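Local atomic coordinates of probable N-acetyl-gamma-glutamyl-phosphate reductase, chloroplastic (PDB entry 2CVO), a protein that probably catalyses the NADPH-dependent reduction of N-acetyl-L-glutamyl 5-phosphate to the corresponding semialdehyde, a step of arginine biosynthesis in the chloroplast. Residues 48-53 and 73-78. Sequence-based numbering, arbitrary orientation.
Sequences QFRIKV and TQDLPN
Pro-77 lays its ring against the backbone of strand residues 51-53, and this is the close-packed end of the contact. Its CG lies 3.6 Å from Lys-52 O and also nears Val-53 N, while CD sits by Ile-51 O, a van der Waals fit of ring carbons on peptide groups. Beside it, the CB of Ile-51 points toward the loop and meets Leu-76 CD2 at 4.3 Å. Ile-51 CG2 reaches Pro-77 CD at 4.4 Å, so the isoleucine bridges the two loop residues.

The charged side is looser. Arg-50, its chain bent at chi2 (-92°) and chi3 (-79°), swings its guanidinium over to Asp-75. NH1 stands 3.9 Å from Asp-75 OD2, a long salt bridge on the exposed side, with the two planes 32° apart. Asp-75 O lies at the guanidinium edge, in its plane, but 4.0 Å from Arg-50 NH1, too far for a hydrogen bond. Glu-23 gives Arg-50 NE a weak second ion pair. Lys-52 leaves the strand pointing away from the loop, and its NZ forms a salt bridge with Glu-23.

Residues 49-53 lie on strand 49-55, an outermost strand, within this chain, of the parallel Rossmann-type sheet of the NAD-binding domain, hydrogen-bonded to strand 24-29; the loop 73-78, between helix 64-67 and strand 92-94, runs roughly alongside it, and helix 34-43 offers Val-40 to both Ile-51 and Leu-76.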
ATOM      1  N   GLN A  48      30.191 -16.660  10.657  1.00 22.11           N
ATOM      2  CA  GLN A  48      30.985 -17.745  10.085  1.00 22.26           C
ATOM      3  C   GLN A  48      30.676 -18.007   8.617  1.00 22.21           C
ATOM      4  O   GLN A  48      31.592 -18.147   7.809  1.00 21.10           O
ATOM      5  CB  GLN A  48      30.805 -19.048  10.880  1.00 24.24           C
ATOM      6  CG  GLN A  48      31.555 -19.081  12.211  1.00 26.82           C
ATOM      7  CD  GLN A  48      30.714 -18.613  13.384  1.00 28.90           C
ATOM      8  OE1 GLN A  48      31.242 -18.284  14.446  1.00 30.54           O
ATOM      9  NE2 GLN A  48      29.397 -18.598  13.202  1.00 28.86           N
ATOM     10  N   PHE A  49      29.393 -18.081   8.272  1.00 22.71           N
ATOM     11  CA  PHE A  49      28.993 -18.332   6.890  1.00 24.34           C
ATOM     12  C   PHE A  49      29.423 -17.171   5.999  1.00 25.28           C
ATOM     13  O   PHE A  49      29.097 -16.017   6.272  1.00 26.65           O
ATOM     14  CB  PHE A  49      27.473 -18.518   6.794  1.00 24.42           C
ATOM     15  CG  PHE A  49      26.961 -19.780   7.445  1.00 25.29           C
ATOM     16  CD1 PHE A  49      27.810 -20.607   8.180  1.00 24.67           C
ATOM     17  CD2 PHE A  49      25.620 -20.138   7.325  1.00 25.05           C
ATOM     18  CE1 PHE A  49      27.332 -21.771   8.785  1.00 24.97           C
ATOM     19  CE2 PHE A  49      25.131 -21.298   7.924  1.00 25.08           C
ATOM     20  CZ  PHE A  49      25.988 -22.116   8.656  1.00 25.59           C
ATOM     21  N   ARG A  50      30.155 -17.483   4.936  1.00 26.31           N
ATOM     22  CA  ARG A  50      30.637 -16.466   4.006  1.00 27.79           C
ATOM     23  C   ARG A  50      30.470 -16.936   2.570  1.00 26.29           C
ATOM     24  O   ARG A  50      31.037 -17.949   2.173  1.00 26.49           O
ATOM     25  CB  ARG A  50      32.111 -16.150   4.288  1.00 31.44           C
ATOM     26  CG  ARG A  50      32.348 -14.780   4.923  1.00 35.66           C
ATOM     27  CD  ARG A  50      32.604 -13.707   3.865  1.00 39.79           C
ATOM     28  NE  ARG A  50      33.979 -13.756   3.367  1.00 44.47           N
ATOM     29  CZ  ARG A  50      34.429 -13.075   2.316  1.00 46.43           C
ATOM     30  NH1 ARG A  50      33.616 -12.280   1.630  1.00 47.38           N
ATOM     31  NH2 ARG A  50      35.700 -13.186   1.950  1.00 47.26           N
ATOM     32  N   ILE A  51      29.684 -16.194   1.795  1.00 25.34           N
ATOM     33  CA  ILE A  51      29.434 -16.534   0.401  1.00 24.77           C
ATOM     34  C   ILE A  51      30.695 -16.416  -0.449  1.00 25.17           C
ATOM     35  O   ILE A  51      31.361 -15.383  -0.451  1.00 23.72           O
ATOM     36  CB  ILE A  51      28.343 -15.625  -0.204  1.00 24.43           C
ATOM     37  CG1 ILE A  51      27.029 -15.818   0.558  1.00 25.14           C
ATOM     38  CG2 ILE A  51      28.155 -15.949  -1.682  1.00 23.66           C
ATOM     39  CD1 ILE A  51      25.920 -14.883   0.125  1.00 24.42           C
ATOM     40  N   LYS A  52      31.013 -17.483  -1.174  1.00 26.52           N
ATOM     41  CA  LYS A  52      32.187 -17.498  -2.035  1.00 26.93           C
ATOM     42  C   LYS A  52      31.814 -17.743  -3.492  1.00 26.12           C
ATOM     43  O   LYS A  52      32.583 -17.418  -4.397  1.00 25.63           O
ATOM     44  CB  LYS A  52      33.180 -18.562  -1.563  1.00 28.61           C
ATOM     45  CG  LYS A  52      33.973 -18.162  -0.328  1.00 30.05           C
ATOM     46  CD  LYS A  52      34.759 -16.877  -0.578  1.00 32.34           C
ATOM     47  CE  LYS A  52      35.732 -16.584   0.554  1.00 32.39           C
ATOM     48  NZ  LYS A  52      35.040 -16.523   1.870  1.00 34.34           N
ATOM     49  N   VAL A  53      30.632 -18.309  -3.718  1.00 24.87           N
ATOM     50  CA  VAL A  53      30.174 -18.587  -5.076  1.00 24.33           C
ATOM     51  C   VAL A  53      28.674 -18.357  -5.234  1.00 24.20           C
ATOM     52  O   VAL A  53      27.879 -18.804  -4.411  1.00 23.66           O
ATOM     53  CB  VAL A  53      30.479 -20.053  -5.482  1.00 25.31           C
ATOM     54  CG1 VAL A  53      30.143 -20.268  -6.945  1.00 23.54           C
ATOM     55  CG2 VAL A  53      31.938 -20.381  -5.217  1.00 25.24           C
ATOM     56  N   THR A  73      26.530  -2.377  -1.187  1.00 17.16           N
ATOM     57  CA  THR A  73      27.691  -2.213  -0.313  1.00 18.91           C
ATOM     58  C   THR A  73      28.386  -3.510   0.079  1.00 20.96           C
ATOM     59  O   THR A  73      29.448  -3.482   0.700  1.00 21.71           O
ATOM     60  CB  THR A  73      27.320  -1.476   0.994  1.00 19.28           C
ATOM     61  OG1 THR A  73      26.556  -2.346   1.837  1.00 19.37           O
ATOM     62  CG2 THR A  73      26.505  -0.222   0.690  1.00 18.48           C
ATOM     63  N   GLN A  74      27.804  -4.646  -0.285  1.00 22.38           N
ATOM     64  CA  GLN A  74      28.383  -5.931   0.081  1.00 23.99           C
ATOM     65  C   GLN A  74      29.438  -6.478  -0.868  1.00 26.45           C
ATOM     66  O   GLN A  74      29.236  -6.548  -2.081  1.00 26.95           O
ATOM     67  CB  GLN A  74      27.273  -6.966   0.255  1.00 22.84           C
ATOM     68  CG  GLN A  74      26.320  -6.617   1.373  1.00 24.71           C
ATOM     69  CD  GLN A  74      27.031  -6.469   2.705  1.00 24.60           C
ATOM     70  OE1 GLN A  74      27.466  -7.454   3.306  1.00 23.79           O
ATOM     71  NE2 GLN A  74      27.163  -5.232   3.169  1.00 22.54           N
ATOM     72  N   ASP A  75      30.569  -6.870  -0.291  1.00 28.15           N
ATOM     73  CA  ASP A  75      31.667  -7.441  -1.053  1.00 30.36           C
ATOM     74  C   ASP A  75      31.295  -8.875  -1.398  1.00 29.93           C
ATOM     75  O   ASP A  75      31.417  -9.776  -0.572  1.00 30.44           O
ATOM     76  CB  ASP A  75      32.951  -7.415  -0.221  1.00 33.66           C
ATOM     77  CG  ASP A  75      34.072  -8.209  -0.856  1.00 37.09           C
ATOM     78  OD1 ASP A  75      34.317  -8.035  -2.072  1.00 38.23           O
ATOM     79  OD2 ASP A  75      34.713  -9.002  -0.134  1.00 39.76           O
ATOM     80  N   LEU A  76      30.828  -9.074  -2.623  1.00 29.88           N
ATOM     81  CA  LEU A  76      30.417 -10.390  -3.080  1.00 29.61           C
ATOM     82  C   LEU A  76      31.068 -10.724  -4.412  1.00 30.36           C
ATOM     83  O   LEU A  76      31.484  -9.833  -5.150  1.00 30.70           O
ATOM     84  CB  LEU A  76      28.897 -10.430  -3.242  1.00 28.37           C
ATOM     85  CG  LEU A  76      28.055 -10.206  -1.987  1.00 28.49           C
ATOM     86  CD1 LEU A  76      26.602  -9.975  -2.374  1.00 27.04           C
ATOM     87  CD2 LEU A  76      28.189 -11.404  -1.067  1.00 27.68           C
ATOM     88  N   PRO A  77      31.166 -12.021  -4.735  1.00 31.20           N
ATOM     89  CA  PRO A  77      31.771 -12.439  -6.001  1.00 31.57           C
ATOM     90  C   PRO A  77      30.760 -12.206  -7.111  1.00 32.09           C
ATOM     91  O   PRO A  77      29.553 -12.287  -6.876  1.00 32.28           O
ATOM     92  CB  PRO A  77      32.039 -13.919  -5.774  1.00 31.57           C
ATOM     93  CG  PRO A  77      30.869 -14.321  -4.924  1.00 32.46           C
ATOM     94  CD  PRO A  77      30.796 -13.191  -3.919  1.00 30.46           C
ATOM     95  N   ASN A  78      31.240 -11.907  -8.314  1.00 31.82           N
ATOM     96  CA  ASN A  78      30.337 -11.679  -9.432  1.00 31.82           C
ATOM     97  C   ASN A  78      29.651 -12.991  -9.776  1.00 31.36           C
ATOM     98  O   ASN A  78      30.192 -14.068  -9.519  1.00 30.19           O
ATOM     99  CB  ASN A  78      31.102 -11.157 -10.648  1.00 34.48           C
ATOM    100  CG  ASN A  78      31.704  -9.783 -10.414  1.00 36.20           C
ATOM    101  OD1 ASN A  78      32.548  -9.603  -9.536  1.00 37.67           O
ATOM    102  ND2 ASN A  78      31.271  -8.807 -11.201  1.00 37.01           N
TER